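Local coordinates for DUF3218 domain-containing protein (Pseudomonas aeruginosa, PDB 2IGS) that is of unknown function but belongs to a family grouped in the lysozyme clan, which suggests a distant kinship with lysozyme-like folds, at residues A4-N7 against G13-L16; N7-P12 against T67-E72; G133-A138 against Q144-L149; R47-F52 against V150-N155. All blocks are in the same frame, centred on the assembly; numbering follows the deposited sequence.

Interaction 1: residues A4-N7 against G13-L16; sequences AEIN and GQSL
Ile6 lays its terminal methyl, CD1, against the aliphatic part of Gln14, with CD1 at 3.5 Å from Gln14 CG and 3.9 Å from Gln14 CB. The two side chains cross at about a right angle, so a single methyl rests across the glutamine stem. Ile6 reaches there because CG1 lies between its backbone N and carbonyl carbon (chi1 58°), which carries the extended end of the branch toward the helix. Gln14, with CG anti to its own backbone N, is partly exposed, and its CB and CG give Ile6 CD1 an aliphatic surface, so a glutamine can pack here at the surface of the protein. The other half of the contact belongs to Ser15: Ser15 OG sits 3.3 Å from Asn7 C. The angle to the Asn7 carbonyl oxygen is too poor for a hydrogen bond, and the hydroxyl is bonded instead to Asn11 O, one turn earlier. A small serine thus lets the lead-in chain run close to the helix without crowding it. Further out, Ile6 also touches Asn11, and Gln14 meets Ile39 of helix 35-48. Together these make a surface contact in which an irregular N-terminal arm folds back on the first helix, 12-27, whose opening turn carries the familiar serine hydroxyl bond to the carbonyl four residues before it.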
loop_
_atom_site.group_PDB
_atom_site.type_symbol
_atom_site.label_atom_id
_atom_site.label_comp_id
_atom_site.label_asym_id
_atom_site.label_seq_id
_atom_site.Cartn_x
_atom_site.Cartn_y
_atom_site.Cartn_z
ATOM N N ALA F 4 39.296 -40.165 2.091
ATOM C CA ALA F 4 39.720 -40.963 0.878
ATOM C C ALA F 4 39.996 -40.090 -0.376
ATOM O O ALA F 4 41.054 -39.447 -0.444
ATOM C CB ALA F 4 38.742 -42.131 0.586
ATOM N N GLU F 5 39.071 -40.043 -1.341
ATOM C CA GLU F 5 39.290 -39.314 -2.616
ATOM C C GLU F 5 38.863 -37.848 -2.497
ATOM O O GLU F 5 38.267 -37.264 -3.401
ATOM C CB GLU F 5 38.587 -40.007 -3.781
ATOM C CG GLU F 5 39.154 -41.395 -4.119
ATOM C CD GLU F 5 40.130 -41.404 -5.300
ATOM O OE1 GLU F 5 40.551 -40.310 -5.755
ATOM O OE2 GLU F 5 40.477 -42.524 -5.773
ATOM N N ILE F 6 39.199 -37.273 -1.354
ATOM C CA ILE F 6 38.910 -35.899 -1.026
ATOM C C ILE F 6 40.232 -35.214 -0.759
ATOM O O ILE F 6 41.261 -35.866 -0.569
ATOM C CB ILE F 6 38.010 -35.803 0.239
ATOM C CG1 ILE F 6 38.667 -36.496 1.448
ATOM C CG2 ILE F 6 36.630 -36.390 -0.054
ATOM C CD1 ILE F 6 38.078 -36.133 2.783
ATOM N N ASN F 7 40.206 -33.891 -0.730
ATOM C CA ASN F 7 41.358 -33.119 -0.282
ATOM C C ASN F 7 40.882 -31.868 0.446
ATOM O O ASN F 7 39.741 -31.447 0.264
ATOM C CB ASN F 7 42.260 -32.786 -1.469
ATOM C CG ASN F 7 41.625 -31.808 -2.439
ATOM O OD1 ASN F 7 41.542 -30.636 -2.162
ATOM N ND2 ASN F 7 41.236 -32.287 -3.605
ATOM N N GLY F 13 35.744 -29.335 4.829
ATOM C CA GLY F 13 34.889 -29.774 5.923
ATOM C C GLY F 13 35.125 -31.236 6.227
ATOM O O GLY F 13 35.375 -31.605 7.364
ATOM N N GLN F 14 35.041 -32.061 5.197
ATOM C CA GLN F 14 35.268 -33.489 5.358
ATOM C C GLN F 14 36.686 -33.792 5.845
ATOM O O GLN F 14 36.864 -34.598 6.752
ATOM C CB GLN F 14 34.959 -34.241 4.070
ATOM C CG GLN F 14 34.976 -35.736 4.258
ATOM C CD GLN F 14 33.860 -36.419 3.527
ATOM O OE1 GLN F 14 33.274 -35.874 2.567
ATOM N NE2 GLN F 14 33.541 -37.626 3.970
ATOM N N SER F 15 37.679 -33.157 5.230
ATOM C CA SER F 15 39.078 -33.292 5.647
ATOM C C SER F 15 39.283 -32.963 7.112
ATOM O O SER F 15 39.794 -33.786 7.862
ATOM C CB SER F 15 39.993 -32.408 4.793
ATOM O OG SER F 15 39.951 -32.798 3.431
ATOM N N LEU F 16 38.876 -31.769 7.536
ATOM C CA LEU F 16 39.108 -31.370 8.932
ATOM C C LEU F 16 38.251 -32.178 9.905
ATOM O O LEU F 16 38.727 -32.565 10.977
ATOM C CB LEU F 16 38.900 -29.868 9.118
ATOM C CG LEU F 16 39.820 -28.947 8.303
ATOM C CD1 LEU F 16 39.250 -27.545 8.181
ATOM C CD2 LEU F 16 41.223 -28.923 8.886
#

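Interaction 2: residues N7-P12 against T67-E72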
loop_
_atom_site.group_PDB
_atom_site.type_symbol
_atom_site.label_atom_id
_atom_site.label_comp_id
_atom_site.label_asym_id
_atom_site.label_seq_id
_atom_site.Cartn_x
_atom_site.Cartn_y
_atom_site.Cartn_z
ATOM N N ASN F 7 40.206 -33.891 -0.730
ATOM C CA ASN F 7 41.358 -33.119 -0.282
ATOM C C ASN F 7 40.882 -31.868 0.446
ATOM O O ASN F 7 39.741 -31.447 0.264
ATOM C CB ASN F 7 42.260 -32.786 -1.469
ATOM C CG ASN F 7 41.625 -31.808 -2.439
ATOM O OD1 ASN F 7 41.542 -30.636 -2.162
ATOM N ND2 ASN F 7 41.236 -32.287 -3.605
ATOM N N ILE F 8 41.775 -31.271 1.233
ATOM C CA ILE F 8 41.456 -30.143 2.077
ATOM C C ILE F 8 41.036 -28.863 1.342
ATOM O O ILE F 8 40.289 -28.080 1.892
ATOM C CB ILE F 8 42.604 -29.832 3.091
ATOM C CG1 ILE F 8 42.031 -29.016 4.273
ATOM C CG2 ILE F 8 43.819 -29.191 2.370
ATOM C CD1 ILE F 8 42.973 -28.746 5.448
ATOM N N TYR F 9 41.502 -28.651 0.113
ATOM C CA TYR F 9 41.109 -27.436 -0.634
ATOM C C TYR F 9 39.652 -27.499 -1.116
ATOM O O TYR F 9 38.941 -26.503 -1.043
ATOM C CB TYR F 9 41.990 -27.191 -1.857
ATOM C CG TYR F 9 43.467 -27.074 -1.611
ATOM C CD1 TYR F 9 44.035 -25.849 -1.259
ATOM C CD2 TYR F 9 44.308 -28.183 -1.758
ATOM C CE1 TYR F 9 45.407 -25.728 -1.045
ATOM C CE2 TYR F 9 45.686 -28.076 -1.551
ATOM C CZ TYR F 9 46.219 -26.835 -1.183
ATOM O OH TYR F 9 47.562 -26.691 -0.982
ATOM N N GLN F 10 39.233 -28.672 -1.594
ATOM C CA GLN F 10 37.906 -28.872 -2.167
ATOM C C GLN F 10 36.906 -29.420 -1.151
ATOM O O GLN F 10 35.710 -29.216 -1.287
ATOM C CB GLN F 10 37.985 -29.819 -3.385
ATOM C CG GLN F 10 38.722 -29.224 -4.612
ATOM C CD GLN F 10 38.748 -30.164 -5.788
ATOM O OE1 GLN F 10 39.347 -31.254 -5.731
ATOM N NE2 GLN F 10 38.091 -29.760 -6.878
ATOM N N ASN F 11 37.415 -30.143 -0.158
ATOM C CA ASN F 11 36.596 -30.769 0.880
ATOM C C ASN F 11 37.145 -30.371 2.252
ATOM O O ASN F 11 37.477 -31.244 3.047
ATOM C CB ASN F 11 36.590 -32.315 0.745
ATOM C CG ASN F 11 36.273 -32.791 -0.660
ATOM O OD1 ASN F 11 35.108 -33.095 -0.990
ATOM N ND2 ASN F 11 37.294 -32.853 -1.503
ATOM N N PRO F 12 37.228 -29.052 2.547
ATOM C CA PRO F 12 37.861 -28.656 3.827
ATOM C C PRO F 12 37.060 -29.214 4.994
ATOM O O PRO F 12 37.625 -29.539 6.007
ATOM C CB PRO F 12 37.754 -27.132 3.812
ATOM C CG PRO F 12 36.616 -26.839 2.838
ATOM C CD PRO F 12 36.713 -27.881 1.800
ATOM N N THR F 67 46.547 -20.470 2.909
ATOM C CA THR F 67 47.203 -20.089 4.163
ATOM C C THR F 67 46.345 -20.426 5.391
ATOM O O THR F 67 46.827 -20.999 6.348
ATOM C CB THR F 67 47.638 -18.627 4.122
ATOM O OG1 THR F 67 48.647 -18.489 3.109
ATOM C CG2 THR F 67 48.224 -18.153 5.491
ATOM N N LEU F 68 45.065 -20.107 5.333
ATOM C CA LEU F 68 44.123 -20.502 6.372
ATOM C C LEU F 68 44.122 -22.003 6.639
ATOM O O LEU F 68 44.026 -22.431 7.792
ATOM C CB LEU F 68 42.711 -20.075 5.959
ATOM C CG LEU F 68 42.126 -18.803 6.612
ATOM C CD1 LEU F 68 43.164 -17.843 7.290
ATOM C CD2 LEU F 68 41.174 -18.046 5.694
ATOM N N LEU F 69 44.181 -22.784 5.560
ATOM C CA LEU F 69 44.172 -24.246 5.629
ATOM C C LEU F 69 45.466 -24.796 6.214
ATOM O O LEU F 69 45.413 -25.686 7.061
ATOM C CB LEU F 69 43.836 -24.893 4.268
ATOM C CG LEU F 69 42.494 -24.509 3.605
ATOM C CD1 LEU F 69 42.404 -25.154 2.224
ATOM C CD2 LEU F 69 41.288 -24.929 4.417
ATOM N N ALA F 70 46.603 -24.255 5.769
ATOM C CA ALA F 70 47.928 -24.516 6.400
ATOM C C ALA F 70 47.951 -24.241 7.900
ATOM O O ALA F 70 48.474 -25.055 8.659
ATOM C CB ALA F 70 49.063 -23.746 5.702
ATOM N N GLN F 71 47.379 -23.106 8.323
ATOM C CA GLN F 71 47.304 -22.759 9.753
ATOM C C GLN F 71 46.489 -23.808 10.494
ATOM O O GLN F 71 46.790 -24.156 11.630
ATOM C CB GLN F 71 46.640 -21.401 9.980
ATOM C CG GLN F 71 47.235 -20.230 9.233
ATOM C CD GLN F 71 46.369 -18.982 9.330
ATOM O OE1 GLN F 71 45.164 -19.056 9.633
ATOM N NE2 GLN F 71 46.976 -17.821 9.077
ATOM N N GLU F 72 45.445 -24.292 9.834
ATOM C CA GLU F 72 44.536 -25.274 10.424
ATOM C C GLU F 72 45.245 -26.624 10.625
ATOM O O GLU F 72 45.075 -27.302 11.652
ATOM C CB GLU F 72 43.305 -25.396 9.521
ATOM C CG GLU F 72 41.978 -25.498 10.215
ATOM C CD GLU F 72 41.901 -24.700 11.497
ATOM O OE1 GLU F 72 41.240 -23.638 11.525
ATOM O OE2 GLU F 72 42.503 -25.147 12.486
#
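Leu69 supplies nearly the whole helix side of this contact, and one of its methyls rests on main chain as well as on side chains: CD1 lies 3.6 Å from the carbonyl oxygen Ile8 O and 3.9 Å from Tyr9 CA. The same CD1 meets the Tyr9 ring at CD1, also 3.9 Å away, in an oblique approach. Ile8 passes alongside Leu69 in the opposite direction, and its CG1, held anti to the backbone N (chi1 -159°), directs CD1 to within 4.1 Å of Leu69 CB. Leu69 CD2 touches Pro12 CB at 4.2 Å, where the proline opens helix 12-27. The forked leucine spans the loop, CD1 turned to Tyr9 and CD2 to Pro12, with Ile8 meeting both branches. The loop keeps its shape by polar bonds: Asn7 OD1 accepts from Gln10 N at 3.1 Å, an Asx motif, while Asn7 ND2 donates in the carbonyl plane to Gln10 OE1 at 3.0 Å. Tyr65 of helix 63-82 adds a hydroxyl bond to Tyr9 O. Across the segments, therefore, the attraction is apolar and rests on fit of shape; the directional bonds lie within the loop and from it to Tyr65 and Ser15, not between these two segments.

Interaction 3: residues G133-A138 against Q144-L149. With ACY (acetic acid), chain V.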
loop_
_atom_site.group_PDB
_atom_site.type_symbol
_atom_site.label_atom_id
_atom_site.label_comp_id
_atom_site.label_asym_id
_atom_site.label_seq_id
_atom_site.Cartn_x
_atom_site.Cartn_y
_atom_site.Cartn_z
ATOM N N GLY F 133 37.459 -6.502 10.325
ATOM C CA GLY F 133 37.325 -5.215 9.684
ATOM C C GLY F 133 36.453 -4.305 10.524
ATOM O O GLY F 133 36.248 -4.558 11.717
ATOM N N PHE F 134 35.922 -3.268 9.887
ATOM C CA PHE F 134 35.116 -2.267 10.571
ATOM C C PHE F 134 33.615 -2.381 10.290
ATOM O O PHE F 134 33.184 -2.578 9.147
ATOM C CB PHE F 134 35.592 -0.878 10.183
ATOM C CG PHE F 134 37.010 -0.571 10.618
ATOM C CD1 PHE F 134 38.062 -0.641 9.710
ATOM C CD2 PHE F 134 37.284 -0.206 11.930
ATOM C CE1 PHE F 134 39.371 -0.356 10.114
ATOM C CE2 PHE F 134 38.555 0.095 12.332
ATOM C CZ PHE F 134 39.616 0.014 11.423
ATOM N N SER F 135 32.817 -2.239 11.344
ATOM C CA SER F 135 31.405 -2.032 11.158
ATOM C C SER F 135 31.206 -0.682 10.448
ATOM O O SER F 135 32.108 0.160 10.376
ATOM C CB SER F 135 30.640 -2.112 12.477
ATOM O OG SER F 135 30.852 -0.977 13.292
ATOM N N THR F 136 29.999 -0.505 9.938
ATOM C CA THR F 136 29.651 0.531 9.011
ATOM C C THR F 136 28.596 1.454 9.647
ATOM O O THR F 136 27.886 1.020 10.552
ATOM C CB THR F 136 29.150 -0.223 7.747
ATOM O OG1 THR F 136 30.243 -0.389 6.837
ATOM C CG2 THR F 136 28.040 0.440 7.087
ATOM N N ASP F 137 28.543 2.722 9.225
ATOM C CA ASP F 137 27.380 3.578 9.505
ATOM C C ASP F 137 26.251 3.199 8.526
ATOM O O ASP F 137 26.379 2.256 7.771
ATOM C CB ASP F 137 27.725 5.089 9.392
ATOM C CG ASP F 137 28.260 5.482 7.996
ATOM O OD1 ASP F 137 27.921 4.807 7.007
ATOM O OD2 ASP F 137 29.022 6.463 7.880
ATOM N N ALA F 138 25.180 3.955 8.525
ATOM C CA ALA F 138 24.018 3.685 7.676
ATOM C C ALA F 138 24.199 4.089 6.201
ATOM O O ALA F 138 23.311 3.860 5.369
ATOM C CB ALA F 138 22.779 4.349 8.272
ATOM N N GLN F 144 33.636 7.258 13.660
ATOM C CA GLN F 144 34.159 6.895 14.971
ATOM C C GLN F 144 33.166 6.161 15.832
ATOM O O GLN F 144 33.507 5.752 16.921
ATOM C CB GLN F 144 34.796 8.067 15.750
ATOM C CG GLN F 144 34.689 9.456 15.150
ATOM C CD GLN F 144 35.748 10.392 15.731
ATOM O OE1 GLN F 144 36.362 10.099 16.768
ATOM N NE2 GLN F 144 35.966 11.518 15.071
ATOM N N GLU F 145 31.945 5.982 15.341
ATOM C CA GLU F 145 30.972 5.123 16.008
ATOM C C GLU F 145 31.146 3.666 15.613
ATOM O O GLU F 145 30.582 2.797 16.266
ATOM C CB GLU F 145 29.533 5.556 15.706
ATOM C CG GLU F 145 29.051 6.803 16.451
ATOM C CD GLU F 145 29.030 6.645 17.965
ATOM O OE1 GLU F 145 29.057 5.505 18.469
ATOM O OE2 GLU F 145 28.978 7.673 18.670
ATOM N N SER F 146 31.885 3.411 14.529
ATOM C CA SER F 146 32.162 2.050 14.067
ATOM C C SER F 146 33.016 1.239 15.036
ATOM O O SER F 146 33.807 1.795 15.812
ATOM C CB SER F 146 32.872 2.064 12.703
ATOM O OG SER F 146 32.036 2.616 11.704
ATOM N N GLY F 147 32.855 -0.082 14.974
ATOM C CA GLY F 147 33.660 -1.008 15.749
ATOM C C GLY F 147 34.088 -2.168 14.886
ATOM O O GLY F 147 34.327 -2.008 13.701
ATOM N N LEU F 148 34.156 -3.346 15.490
ATOM C CA LEU F 148 34.654 -4.544 14.840
ATOM C C LEU F 148 33.585 -5.282 14.046
ATOM O O LEU F 148 32.507 -5.605 14.561
ATOM C CB LEU F 148 35.189 -5.501 15.914
ATOM C CG LEU F 148 36.657 -5.516 16.348
ATOM C CD1 LEU F 148 37.472 -4.502 15.601
ATOM C CD2 LEU F 148 36.801 -5.393 17.864
ATOM N N LEU F 149 33.922 -5.594 12.802
ATOM C CA LEU F 149 33.138 -6.501 11.990
ATOM C C LEU F 149 33.967 -7.748 11.626
ATOM O O LEU F 149 34.929 -7.682 10.849
ATOM C CB LEU F 149 32.599 -5.785 10.742
ATOM C CG LEU F 149 31.676 -6.609 9.846
ATOM C CD1 LEU F 149 30.401 -7.078 10.617
ATOM C CD2 LEU F 149 31.329 -5.782 8.608
HETATM C C ACY V . 27.764 1.876 13.887
HETATM O O ACY V . 28.253 0.832 13.315
HETATM O OXT ACY V . 27.680 3.058 13.406
HETATM C CH3 ACY V . 27.228 1.725 15.282
#
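Ser135 OG is gripped from two directions: it accepts an almost straight bond from Gly147 N (2.8 Å, 176° at the hydrogen) and donates a longer one to an oxygen of a bound acetic acid, 3.2 Å from Ser135 OG. The acetic acid probably came from the crystallisation liquor. Serine suits this point because one small hydroxyl can do both, and its chi1 of 73° tucks OG between backbone N and carbonyl carbon, facing Gly147. The setting is the end of an antiparallel beta ladder, strands 132-134 and 148-150 of a three-stranded sheet, where the pairing frays into loops. Within the ladder, Gly133 and Leu149 form a hydrogen-bonded pair, Gly133 N giving to Leu149 O at 2.8 Å and Leu149 N returning to Gly133 O at 2.8 Å. Phe134 and Leu148 are the adjacent non-hydrogen-bonded pair; their side chains diverge, yet both touch Phe190 of helix 190-200. Beyond them Ser135 N bonds to Gly147 O, and the Ser146 hydroxyl donates to Ser135 O, 2.8 Å away, from above the carbonyl plane. Side chains thus continue the cross-links where regular strand pairing stops. Leu149 covers this junction with its CB, 3.6 Å from Ser135 N. The edge also faces the second subunit, with which Thr136 and Ala138 make backbone hydrogen bonds. In one of two CA-H...O contacts, Phe134 CA approaches Gly147 O to 3.2 Å.

Interaction 4: residues R47-F52 against V150-N155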
loop_
_atom_site.group_PDB
_atom_site.type_symbol
_atom_site.label_atom_id
_atom_site.label_comp_id
_atom_site.label_asym_id
_atom_site.label_seq_id
_atom_site.Cartn_x
_atom_site.Cartn_y
_atom_site.Cartn_z
ATOM N N ARG F 47 31.690 -22.759 0.245
ATOM C CA ARG F 47 30.399 -22.669 -0.413
ATOM C C ARG F 47 30.017 -21.211 -0.693
ATOM O O ARG F 47 29.360 -20.926 -1.682
ATOM C CB ARG F 47 29.328 -23.486 0.322
ATOM C CG ARG F 47 29.260 -24.911 -0.242
ATOM C CD ARG F 47 28.251 -25.839 0.414
ATOM N NE ARG F 47 28.892 -26.876 1.231
ATOM C CZ ARG F 47 28.391 -28.091 1.434
ATOM N NH1 ARG F 47 27.236 -28.444 0.861
ATOM N NH2 ARG F 47 29.043 -28.962 2.201
ATOM N N LEU F 48 30.493 -20.292 0.146
ATOM C CA LEU F 48 30.365 -18.844 -0.116
ATOM C C LEU F 48 31.291 -18.307 -1.216
ATOM O O LEU F 48 30.923 -17.401 -1.956
ATOM C CB LEU F 48 30.535 -18.033 1.170
ATOM C CG LEU F 48 29.412 -18.123 2.220
ATOM C CD1 LEU F 48 29.927 -17.467 3.506
ATOM C CD2 LEU F 48 28.076 -17.475 1.749
ATOM N N HIS F 49 32.478 -18.882 -1.336
ATOM C CA HIS F 49 33.477 -18.424 -2.304
ATOM C C HIS F 49 34.045 -19.596 -3.111
ATOM O O HIS F 49 35.201 -19.977 -2.910
ATOM C CB HIS F 49 34.601 -17.656 -1.592
ATOM C CG HIS F 49 34.148 -16.355 -1.004
ATOM N ND1 HIS F 49 34.048 -15.206 -1.751
ATOM C CD2 HIS F 49 33.700 -16.040 0.235
ATOM C CE1 HIS F 49 33.577 -14.226 -0.995
ATOM N NE2 HIS F 49 33.367 -14.705 0.220
ATOM N N PRO F 50 33.230 -20.174 -4.023
ATOM C CA PRO F 50 33.731 -21.245 -4.883
ATOM C C PRO F 50 34.911 -20.811 -5.765
ATOM O O PRO F 50 35.607 -21.669 -6.286
ATOM C CB PRO F 50 32.510 -21.603 -5.744
ATOM C CG PRO F 50 31.595 -20.399 -5.644
ATOM C CD PRO F 50 31.807 -19.867 -4.299
ATOM N N GLU F 51 35.143 -19.504 -5.921
ATOM C CA GLU F 51 36.304 -19.021 -6.687
ATOM C C GLU F 51 37.618 -19.195 -5.933
ATOM O O GLU F 51 38.680 -18.887 -6.489
ATOM C CB GLU F 51 36.203 -17.541 -7.077
ATOM C CG GLU F 51 34.903 -16.874 -6.801
ATOM C CD GLU F 51 34.696 -16.534 -5.338
ATOM O OE1 GLU F 51 33.656 -16.968 -4.812
ATOM O OE2 GLU F 51 35.540 -15.842 -4.727
ATOM N N PHE F 52 37.556 -19.653 -4.678
ATOM C CA PHE F 52 38.780 -20.021 -3.946
ATOM C C PHE F 52 39.541 -21.137 -4.685
ATOM O O PHE F 52 40.772 -21.197 -4.641
ATOM C CB PHE F 52 38.489 -20.464 -2.508
ATOM C CG PHE F 52 38.172 -19.332 -1.559
ATOM C CD1 PHE F 52 38.417 -18.004 -1.912
ATOM C CD2 PHE F 52 37.622 -19.606 -0.306
ATOM C CE1 PHE F 52 38.108 -16.946 -1.027
ATOM C CE2 PHE F 52 37.329 -18.571 0.593
ATOM C CZ PHE F 52 37.568 -17.232 0.216
ATOM N N VAL F 150 33.560 -8.897 12.165
ATOM C CA VAL F 150 34.398 -10.077 12.123
ATOM C C VAL F 150 33.745 -11.171 11.285
ATOM O O VAL F 150 32.525 -11.386 11.359
ATOM C CB VAL F 150 34.694 -10.536 13.603
ATOM C CG1 VAL F 150 35.289 -11.918 13.672
ATOM C CG2 VAL F 150 35.585 -9.531 14.288
ATOM N N SER F 151 34.540 -11.851 10.467
ATOM C CA SER F 151 34.042 -12.961 9.654
ATOM C C SER F 151 32.873 -12.534 8.756
ATOM O O SER F 151 32.797 -11.394 8.297
ATOM C CB SER F 151 33.616 -14.139 10.557
ATOM O OG SER F 151 33.373 -15.312 9.805
ATOM N N TYR F 152 31.961 -13.461 8.499
ATOM C CA TYR F 152 30.900 -13.232 7.524
ATOM C C TYR F 152 29.670 -12.562 8.141
ATOM O O TYR F 152 28.557 -13.105 8.128
ATOM C CB TYR F 152 30.553 -14.542 6.823
ATOM C CG TYR F 152 31.708 -15.138 6.016
ATOM C CD1 TYR F 152 32.484 -14.337 5.169
ATOM C CD2 TYR F 152 31.989 -16.510 6.061
ATOM C CE1 TYR F 152 33.499 -14.869 4.424
ATOM C CE2 TYR F 152 33.011 -17.048 5.302
ATOM C CZ TYR F 152 33.769 -16.221 4.497
ATOM O OH TYR F 152 34.782 -16.755 3.723
ATOM N N GLY F 153 29.877 -11.369 8.684
ATOM C CA GLY F 153 28.787 -10.643 9.337
ATOM C C GLY F 153 28.672 -10.650 10.851
ATOM O O GLY F 153 27.658 -10.151 11.381
ATOM N N VAL F 154 29.682 -11.171 11.569
ATOM C CA VAL F 154 29.689 -11.040 13.055
ATOM C C VAL F 154 30.020 -9.604 13.504
ATOM O O VAL F 154 31.173 -9.224 13.691
ATOM C CB VAL F 154 30.586 -12.090 13.798
ATOM C CG1 VAL F 154 30.331 -12.047 15.328
ATOM C CG2 VAL F 154 30.333 -13.464 13.271
ATOM N N ASN F 155 28.971 -8.829 13.716
ATOM C CA ASN F 155 29.081 -7.430 14.061
ATOM C C ASN F 155 29.183 -7.250 15.568
ATOM O O ASN F 155 28.172 -7.197 16.288
ATOM C CB ASN F 155 27.872 -6.672 13.501
ATOM C CG ASN F 155 28.123 -5.164 13.389
ATOM O OD1 ASN F 155 28.786 -4.556 14.241
ATOM N ND2 ASN F 155 27.596 -4.560 12.337
#
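Tyr152 projects from a tight turn to meet the end of helix 35-48, and Leu48 covers one face of its ring. The Leu48 methyl CD1 stands 3.8 Å from the ring centroid and 25° off the ring normal, a CH-pi contact, displaced toward the rim so that its closest atom is Tyr152 CD2 at 3.4 Å. Leucine suits the spot because it carries this single methyl far enough from the helix end to reach the ring. The His49 and Tyr152 side chains approach from opposite directions, His49 CD2 ending 3.7 Å from Tyr152 OH. The imidazole is steadied by a weak bond from His49 ND1 to Glu51 OE2, while His49 CB lies over the Phe52 ring, which turns an edge to Tyr152 OH. That hydroxyl is bonded to Val127 O, so tyrosine combines an apolar ring with a satisfied polar tip. A weak bond from Gly153 N to Ser151 O closes the inverse gamma turn centred on Tyr152; at a phi of 101° a CB on Gly153 would jam against the Tyr152 carbonyl oxygen, so glycine fits. Val150 N bonds Val154 O, with a weak return bond. The arrangement is a short beta hairpin between strands 148-150 and 154-155.

Overall arrangement
Interactions 1 and 2 share Asn7 and touch each other: the N-terminal arm leans on helix 12-27 at the surface in the first, and the loop that follows reaches helix 63-82 in the partly buried second. Both are mainly apolar across the gap. Interaction 3, on the opposite side of the chain's centre from interaction 1, is different in kind, being built from backbone and serine hydrogen bonds at a sheet edge beside a second subunit. Interaction 4 lies nearest the chain's centre and joins helix 35-48 to the same sheet through an aromatic contact; it touches interaction 3, since strands 148-150 and 154-155 are neighbours. Interactions 1 and 3 have centres about 36 Å apart.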